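Cyclopropane mycolic acid synthase MmaA2 (Mycobacterium tuberculosis, PDB 1TPY) converts a double bond of mycolic acids into a cis cyclopropane ring, using S-adenosyl-L-methionine as the source of the methylene carbon. Local coordinates at residues Ala36-Glu41 with Gln229-Arg234; Thr235-Ala240 with Gly268-Phe273. All coordinates share one frame; numbering follows the deposited sequence.

Contact 1 (Ala36-Glu41 with Gln229-Arg234). With 16A (cetyl-trimethyl-ammonium), chain D; CO3 (carbonate ion), chain B.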
loop_
_atom_site.group_PDB
_atom_site.type_symbol
_atom_site.label_atom_id
_atom_site.label_comp_id
_atom_site.label_asym_id
_atom_site.label_seq_id
_atom_site.Cartn_x
_atom_site.Cartn_y
_atom_site.Cartn_z
ATOM N N ALA A 36 9.017 0.163 -3.468
ATOM C CA ALA A 36 10.113 -0.684 -3.004
ATOM C C ALA A 36 11.180 0.168 -2.312
ATOM O O ALA A 36 11.095 1.391 -2.312
ATOM C CB ALA A 36 10.717 -1.430 -4.182
ATOM N N HIS A 37 12.182 -0.476 -1.719
ATOM C CA HIS A 37 13.252 0.256 -1.042
ATOM C C HIS A 37 14.611 -0.290 -1.456
ATOM O O HIS A 37 15.099 -1.259 -0.871
ATOM C CB HIS A 37 13.096 0.144 0.471
ATOM C CG HIS A 37 14.058 0.996 1.238
ATOM N ND1 HIS A 37 14.158 2.359 1.049
ATOM C CD2 HIS A 37 14.950 0.684 2.207
ATOM C CE1 HIS A 37 15.068 2.848 1.870
ATOM N NE2 HIS A 37 15.564 1.853 2.584
ATOM N N PHE A 38 15.217 0.339 -2.460
ATOM C CA PHE A 38 16.511 -0.088 -2.982
ATOM C C PHE A 38 17.683 0.318 -2.098
ATOM O O PHE A 38 18.247 1.397 -2.252
ATOM C CB PHE A 38 16.701 0.463 -4.402
ATOM C CG PHE A 38 15.612 0.048 -5.356
ATOM C CD1 PHE A 38 14.362 0.663 -5.316
ATOM C CD2 PHE A 38 15.813 -1.003 -6.244
ATOM C CE1 PHE A 38 13.326 0.233 -6.143
ATOM C CE2 PHE A 38 14.787 -1.443 -7.076
ATOM C CZ PHE A 38 13.540 -0.826 -7.027
ATOM N N GLU A 39 18.042 -0.568 -1.175
ATOM C CA GLU A 39 19.141 -0.335 -0.245
ATOM C C GLU A 39 20.501 -0.505 -0.900
ATOM O O GLU A 39 21.474 0.116 -0.481
ATOM C CB GLU A 39 18.999 -1.262 0.956
ATOM C CG GLU A 39 17.771 -0.932 1.766
ATOM C CD GLU A 39 17.537 -1.880 2.916
ATOM O OE1 GLU A 39 16.580 -1.632 3.679
ATOM O OE2 GLU A 39 18.294 -2.866 3.056
ATOM N N ARG A 40 20.571 -1.364 -1.913
ATOM C CA ARG A 40 21.804 -1.556 -2.669
ATOM C C ARG A 40 21.466 -1.140 -4.094
ATOM O O ARG A 40 20.489 -1.618 -4.672
ATOM C CB ARG A 40 22.257 -3.015 -2.678
ATOM C CG ARG A 40 22.635 -3.597 -1.336
ATOM C CD ARG A 40 23.490 -4.830 -1.557
ATOM N NE ARG A 40 23.149 -5.489 -2.817
ATOM C CZ ARG A 40 22.036 -6.184 -3.028
ATOM N NH1 ARG A 40 21.147 -6.327 -2.057
ATOM N NH2 ARG A 40 21.805 -6.720 -4.218
ATOM N N GLU A 41 22.276 -0.252 -4.656
ATOM C CA GLU A 41 22.054 0.249 -6.007
ATOM C C GLU A 41 21.628 -0.808 -7.035
ATOM O O GLU A 41 20.701 -0.580 -7.814
ATOM C CB GLU A 41 23.314 0.969 -6.499
ATOM C CG GLU A 41 23.151 1.653 -7.850
ATOM C CD GLU A 41 22.148 2.793 -7.815
ATOM O OE1 GLU A 41 20.998 2.571 -7.379
ATOM O OE2 GLU A 41 22.511 3.914 -8.232
ATOM N N GLN A 229 10.548 8.572 -1.434
ATOM C CA GLN A 229 10.256 9.236 -2.709
ATOM C C GLN A 229 11.076 8.789 -3.925
ATOM O O GLN A 229 10.514 8.339 -4.921
ATOM C CB GLN A 229 10.384 10.755 -2.548
ATOM C CG GLN A 229 9.999 11.552 -3.785
ATOM C CD GLN A 229 10.067 13.050 -3.546
ATOM O OE1 GLN A 229 11.126 13.590 -3.225
ATOM N NE2 GLN A 229 8.934 13.727 -3.699
ATOM N N PRO A 230 12.415 8.905 -3.861
ATOM C CA PRO A 230 13.265 8.504 -4.987
ATOM C C PRO A 230 13.103 7.041 -5.387
ATOM O O PRO A 230 13.346 6.666 -6.533
ATOM C CB PRO A 230 14.670 8.819 -4.479
ATOM C CG PRO A 230 14.550 8.568 -3.013
ATOM C CD PRO A 230 13.242 9.252 -2.691
ATOM N N HIS A 231 12.684 6.221 -4.432
ATOM C CA HIS A 231 12.492 4.799 -4.671
ATOM C C HIS A 231 11.235 4.475 -5.474
ATOM O O HIS A 231 11.191 3.466 -6.173
ATOM C CB HIS A 231 12.445 4.062 -3.334
ATOM C CG HIS A 231 13.722 4.147 -2.559
ATOM N ND1 HIS A 231 14.791 3.309 -2.794
ATOM C CD2 HIS A 231 14.113 4.987 -1.572
ATOM C CE1 HIS A 231 15.785 3.628 -1.985
ATOM N NE2 HIS A 231 15.400 4.643 -1.233
ATOM N N TYR A 232 10.214 5.321 -5.387
ATOM C CA TYR A 232 8.984 5.036 -6.112
ATOM C C TYR A 232 9.103 5.241 -7.618
ATOM O O TYR A 232 8.550 4.462 -8.395
ATOM C CB TYR A 232 7.813 5.863 -5.572
ATOM C CG TYR A 232 6.565 5.030 -5.395
ATOM C CD1 TYR A 232 6.331 3.926 -6.211
ATOM C CD2 TYR A 232 5.642 5.313 -4.393
ATOM C CE1 TYR A 232 5.220 3.119 -6.033
ATOM C CE2 TYR A 232 4.518 4.508 -4.207
ATOM C CZ TYR A 232 4.322 3.409 -5.031
ATOM O OH TYR A 232 3.240 2.584 -4.847
ATOM N N ALA A 233 9.823 6.280 -8.033
ATOM C CA ALA A 233 9.999 6.535 -9.456
ATOM C C ALA A 233 10.634 5.299 -10.075
ATOM O O ALA A 233 10.189 4.801 -11.116
ATOM C CB ALA A 233 10.890 7.753 -9.667
ATOM N N ARG A 234 11.668 4.794 -9.414
ATOM C CA ARG A 234 12.366 3.608 -9.889
ATOM C C ARG A 234 11.465 2.378 -9.826
ATOM O O ARG A 234 11.463 1.553 -10.747
ATOM C CB ARG A 234 13.622 3.360 -9.060
ATOM C CG ARG A 234 14.440 2.219 -9.604
ATOM C CD ARG A 234 15.752 2.070 -8.880
ATOM N NE ARG A 234 16.482 0.927 -9.408
ATOM C CZ ARG A 234 17.606 0.455 -8.882
ATOM N NH1 ARG A 234 18.135 1.033 -7.811
ATOM N NH2 ARG A 234 18.190 -0.609 -9.418
HETATM C C1 16A D . 1.895 3.444 -7.947
HETATM C C2 16A D . 0.672 4.324 -7.693
HETATM C C3 16A D . 1.076 5.807 -7.662
HETATM C C4 16A D . -0.062 6.792 -7.436
HETATM C C5 16A D . 0.501 8.223 -7.434
HETATM C C6 16A D . -0.529 9.342 -7.214
HETATM C C7 16A D . -1.637 9.553 -8.276
HETATM C C8 16A D . -2.912 10.322 -7.852
HETATM C C9 16A D . -3.625 9.855 -6.560
HETATM C C10 16A D . -4.220 8.428 -6.576
HETATM C C11 16A D . -4.504 7.792 -5.192
HETATM C C12 16A D . -4.671 6.265 -5.193
HETATM C C13 16A D . -3.407 5.547 -4.705
HETATM C C14 16A D . -3.553 4.030 -4.803
HETATM C C15 16A D . -2.162 3.423 -4.556
HETATM C C16 16A D . -2.252 1.904 -4.802
HETATM N N1 16A D . -1.115 0.889 -4.721
HETATM C C17 16A D . -1.186 -0.423 -5.002
HETATM C C18 16A D . 0.075 1.352 -5.533
HETATM C C19 16A D . -0.609 0.852 -3.296
HETATM C C CO3 B . 2.403 3.079 -1.596
HETATM O O1 CO3 B . 3.826 2.643 -1.685
HETATM O O2 CO3 B . 1.607 3.015 -2.684
HETATM O O3 CO3 B . 1.910 3.548 -0.422
#
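Where the loop between helices 20-24 and 45-57, just past the S-adenosylmethionine-binding Tyr33 and Ser34, meets the first turns of helix 229-245, His231 brings ND1 to the edge of the Phe38 ring while Arg234 lies over one face and reaches on to Glu41. The guanidinium of Arg234 is stacked flat on Phe38, centres 4.1 Å apart and planes at 16°, and Arg234 CD sits 3.8 Å above the middle of the Phe38 ring. Arginine suits this place because its long aliphatic stem and flat cation can both lie on one aromatic face. With CG anti to the backbone N (chi1 -175°) and an extended chain, the side chain carries its head past the ring. There Arg234 NH1 and NH2 each donate to Glu41 O at 3.0 Å, a forked grip close to the guanidinium plane, while Glu41 OE1 makes a salt bridge to Arg234 NH1 at 3.3 Å. The two hydrogen bonds and the stack together fix the rotation of the guanidinium. His231 lies alongside the loop backbone, its CB 3.2 Å from Ala36 O, with His37 ND1 over one ring face and Phe38 O at the ring edge. On the next residue, Tyr232 OH donates to carbonate O2 at 2.7 Å. Helix 45-57 backs the loop through Ala48, and strand 278-286 touches Tyr232 through Val280.

Contact 2 (Thr235-Ala240 with Gly268-Phe273); sequences TLDLWA and GCAKLF. With 16A (cetyl-trimethyl-ammonium), chain D.
Leu236 is the main bump between two nearly antiparallel helices, reaching from helix 229-245 into a shallow hollow formed by Cys269, Ala270 and Phe273 on helix 256-275. The segment axes approach to 8.8 Å at 165°, a spacing suited to the small side chain of Ala270. Ala270 CB meets Leu236 CB at 3.7 Å, and Asp237 OD1 also comes within 3.5 Å of Ala270 CB, although the carboxylate is engaged in a salt bridge with Arg274. From its branch point Leu236 sends its two methyls different ways. Leu236 CD1 enters the hollow, 3.6 Å from Cys269 CB and 3.5 Å from Phe273 CD1, with the leucine and phenylalanine side chains crossing at about a right angle. Leu236 CD2 turns toward the cetyl chain and meets its terminal carbon, C1, at 3.6 Å. A branched residue is apt here, since one side chain both joins the helices and lines the pocket that holds the cetyl chain.

Cys269, probably the active-site residue as in related enzymes, turns its sulfur beside the backbone N (chi1 -67°) and so toward the chain, Cys269 SG lying 3.6 Å from ligand C3. Phe273 CE1 borders the chain farther along, near C5. Trp239 stands beyond the end of the tail, its ring edge toward C1, so side chains of both helices border the last carbons, consistent with a site for an acyl chain. Helix 186-199 packs on Cys269 and Leu272 through Phe191, while helix 45-57 covers Trp239 through Leu45 and Gln49.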
loop_
_atom_site.group_PDB
_atom_site.type_symbol
_atom_site.label_atom_id
_atom_site.label_comp_id
_atom_site.label_asym_id
_atom_site.label_seq_id
_atom_site.Cartn_x
_atom_site.Cartn_y
_atom_site.Cartn_z
ATOM N N THR A 235 10.710 2.243 -8.738
ATOM C CA THR A 235 9.809 1.106 -8.606
ATOM C C THR A 235 8.846 1.164 -9.786
ATOM O O THR A 235 8.620 0.171 -10.466
ATOM C CB THR A 235 8.998 1.163 -7.293
ATOM O OG1 THR A 235 9.888 1.079 -6.173
ATOM C CG2 THR A 235 7.998 0.003 -7.232
ATOM N N LEU A 236 8.302 2.347 -10.030
ATOM C CA LEU A 236 7.364 2.555 -11.121
ATOM C C LEU A 236 7.972 2.287 -12.498
ATOM O O LEU A 236 7.300 1.734 -13.371
ATOM C CB LEU A 236 6.796 3.974 -11.038
ATOM C CG LEU A 236 5.721 4.115 -9.949
ATOM C CD1 LEU A 236 5.447 5.569 -9.627
ATOM C CD2 LEU A 236 4.452 3.431 -10.424
ATOM N N ASP A 237 9.233 2.671 -12.695
ATOM C CA ASP A 237 9.903 2.437 -13.974
ATOM C C ASP A 237 10.009 0.930 -14.201
ATOM O O ASP A 237 9.750 0.432 -15.299
ATOM C CB ASP A 237 11.325 3.030 -13.988
ATOM C CG ASP A 237 11.339 4.553 -13.934
ATOM O OD1 ASP A 237 10.393 5.184 -14.441
ATOM O OD2 ASP A 237 12.318 5.116 -13.398
ATOM N N LEU A 238 10.400 0.210 -13.154
ATOM C CA LEU A 238 10.552 -1.234 -13.242
ATOM C C LEU A 238 9.226 -1.926 -13.561
ATOM O O LEU A 238 9.185 -2.845 -14.383
ATOM C CB LEU A 238 11.166 -1.770 -11.943
ATOM C CG LEU A 238 12.636 -1.367 -11.770
ATOM C CD1 LEU A 238 13.069 -1.580 -10.344
ATOM C CD2 LEU A 238 13.514 -2.180 -12.718
ATOM N N TRP A 239 8.142 -1.479 -12.929
ATOM C CA TRP A 239 6.832 -2.065 -13.193
ATOM C C TRP A 239 6.441 -1.758 -14.632
ATOM O O TRP A 239 5.981 -2.629 -15.357
ATOM C CB TRP A 239 5.761 -1.490 -12.260
ATOM C CG TRP A 239 5.812 -1.982 -10.856
ATOM C CD1 TRP A 239 6.425 -3.122 -10.395
ATOM C CD2 TRP A 239 5.176 -1.384 -9.726
ATOM N NE1 TRP A 239 6.207 -3.261 -9.045
ATOM C CE2 TRP A 239 5.444 -2.208 -8.609
ATOM C CE3 TRP A 239 4.402 -0.227 -9.546
ATOM C CZ2 TRP A 239 4.968 -1.911 -7.329
ATOM C CZ3 TRP A 239 3.929 0.069 -8.277
ATOM C CH2 TRP A 239 4.213 -0.772 -7.182
ATOM N N ALA A 240 6.626 -0.507 -15.036
ATOM C CA ALA A 240 6.289 -0.091 -16.388
ATOM C C ALA A 240 7.049 -0.929 -17.416
ATOM O O ALA A 240 6.465 -1.446 -18.365
ATOM C CB ALA A 240 6.623 1.384 -16.572
ATOM N N GLY A 268 3.161 7.617 -16.019
ATOM C CA GLY A 268 2.720 8.917 -15.553
ATOM C C GLY A 268 3.093 9.147 -14.095
ATOM O O GLY A 268 3.643 10.196 -13.742
ATOM N N CYS A 269 2.804 8.162 -13.246
ATOM C CA CYS A 269 3.114 8.271 -11.827
ATOM C C CYS A 269 4.614 8.373 -11.588
ATOM O O CYS A 269 5.055 9.076 -10.677
ATOM C CB CYS A 269 2.541 7.078 -11.062
ATOM S SG CYS A 269 0.737 7.050 -11.035
ATOM N N ALA A 270 5.395 7.666 -12.400
ATOM C CA ALA A 270 6.847 7.715 -12.275
ATOM C C ALA A 270 7.309 9.166 -12.431
ATOM O O ALA A 270 8.260 9.596 -11.780
ATOM C CB ALA A 270 7.505 6.832 -13.340
ATOM N N LYS A 271 6.634 9.920 -13.298
ATOM C CA LYS A 271 6.992 11.321 -13.503
ATOM C C LYS A 271 6.612 12.128 -12.259
ATOM O O LYS A 271 7.370 12.992 -11.804
ATOM C CB LYS A 271 6.282 11.893 -14.741
ATOM C CG LYS A 271 6.543 13.381 -14.953
ATOM C CD LYS A 271 5.854 13.918 -16.198
ATOM C CE LYS A 271 5.997 15.431 -16.284
ATOM N NZ LYS A 271 5.569 15.974 -17.611
ATOM N N LEU A 272 5.440 11.844 -11.703
ATOM C CA LEU A 272 4.999 12.549 -10.506
ATOM C C LEU A 272 6.050 12.492 -9.395
ATOM O O LEU A 272 6.398 13.525 -8.817
ATOM C CB LEU A 272 3.670 11.978 -10.001
ATOM C CG LEU A 272 2.478 12.197 -10.942
ATOM C CD1 LEU A 272 1.211 11.705 -10.268
ATOM C CD2 LEU A 272 2.356 13.688 -11.298
ATOM N N PHE A 273 6.564 11.301 -9.102
ATOM C CA PHE A 273 7.572 11.163 -8.049
ATOM C C PHE A 273 8.918 11.732 -8.485
ATOM O O PHE A 273 9.642 12.323 -7.685
ATOM C CB PHE A 273 7.755 9.691 -7.643
ATOM C CG PHE A 273 6.573 9.105 -6.930
ATOM C CD1 PHE A 273 5.573 8.445 -7.636
ATOM C CD2 PHE A 273 6.437 9.251 -5.553
ATOM C CE1 PHE A 273 4.452 7.944 -6.983
ATOM C CE2 PHE A 273 5.323 8.756 -4.893
ATOM C CZ PHE A 273 4.327 8.101 -5.611
HETATM C C1 16A D . 1.895 3.444 -7.947
HETATM C C2 16A D . 0.672 4.324 -7.693
HETATM C C3 16A D . 1.076 5.807 -7.662
HETATM C C4 16A D . -0.062 6.792 -7.436
HETATM C C5 16A D . 0.501 8.223 -7.434
HETATM C C6 16A D . -0.529 9.342 -7.214
HETATM C C7 16A D . -1.637 9.553 -8.276
HETATM C C8 16A D . -2.912 10.322 -7.852
HETATM C C9 16A D . -3.625 9.855 -6.560
HETATM C C10 16A D . -4.220 8.428 -6.576
HETATM C C11 16A D . -4.504 7.792 -5.192
HETATM C C12 16A D . -4.671 6.265 -5.193
HETATM C C13 16A D . -3.407 5.547 -4.705
HETATM C C14 16A D . -3.553 4.030 -4.803
HETATM C C15 16A D . -2.162 3.423 -4.556
HETATM C C16 16A D . -2.252 1.904 -4.802
HETATM N N1 16A D . -1.115 0.889 -4.721
HETATM C C17 16A D . -1.186 -0.423 -5.002
HETATM C C18 16A D . 0.075 1.352 -5.533
HETATM C C19 16A D . -0.609 0.852 -3.296
#

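How the contacts relate
The two contacts are centred 11 Å apart and share helix 229-245, whose first turns serve contact 1 and whose next turns serve contact 2. Along the chain they come in series, since contact 1 is closed by residues 229-234 before contact 2 opens at 235. They also touch directly: Thr235 OG1 lies 3.0 Å from Ala36 N, a probable hydrogen bond, and Tyr232 CD2 packs 3.3 Å from Phe273 CZ. Helix 229-245 thus ties the loop near the cofactor site to helix 256-275, which carries the probable active-site cysteine. Helix 229-245 follows edge strand 221-227 of the mixed sheet and lines the pocket holding cetyl-trimethyl-ammonium.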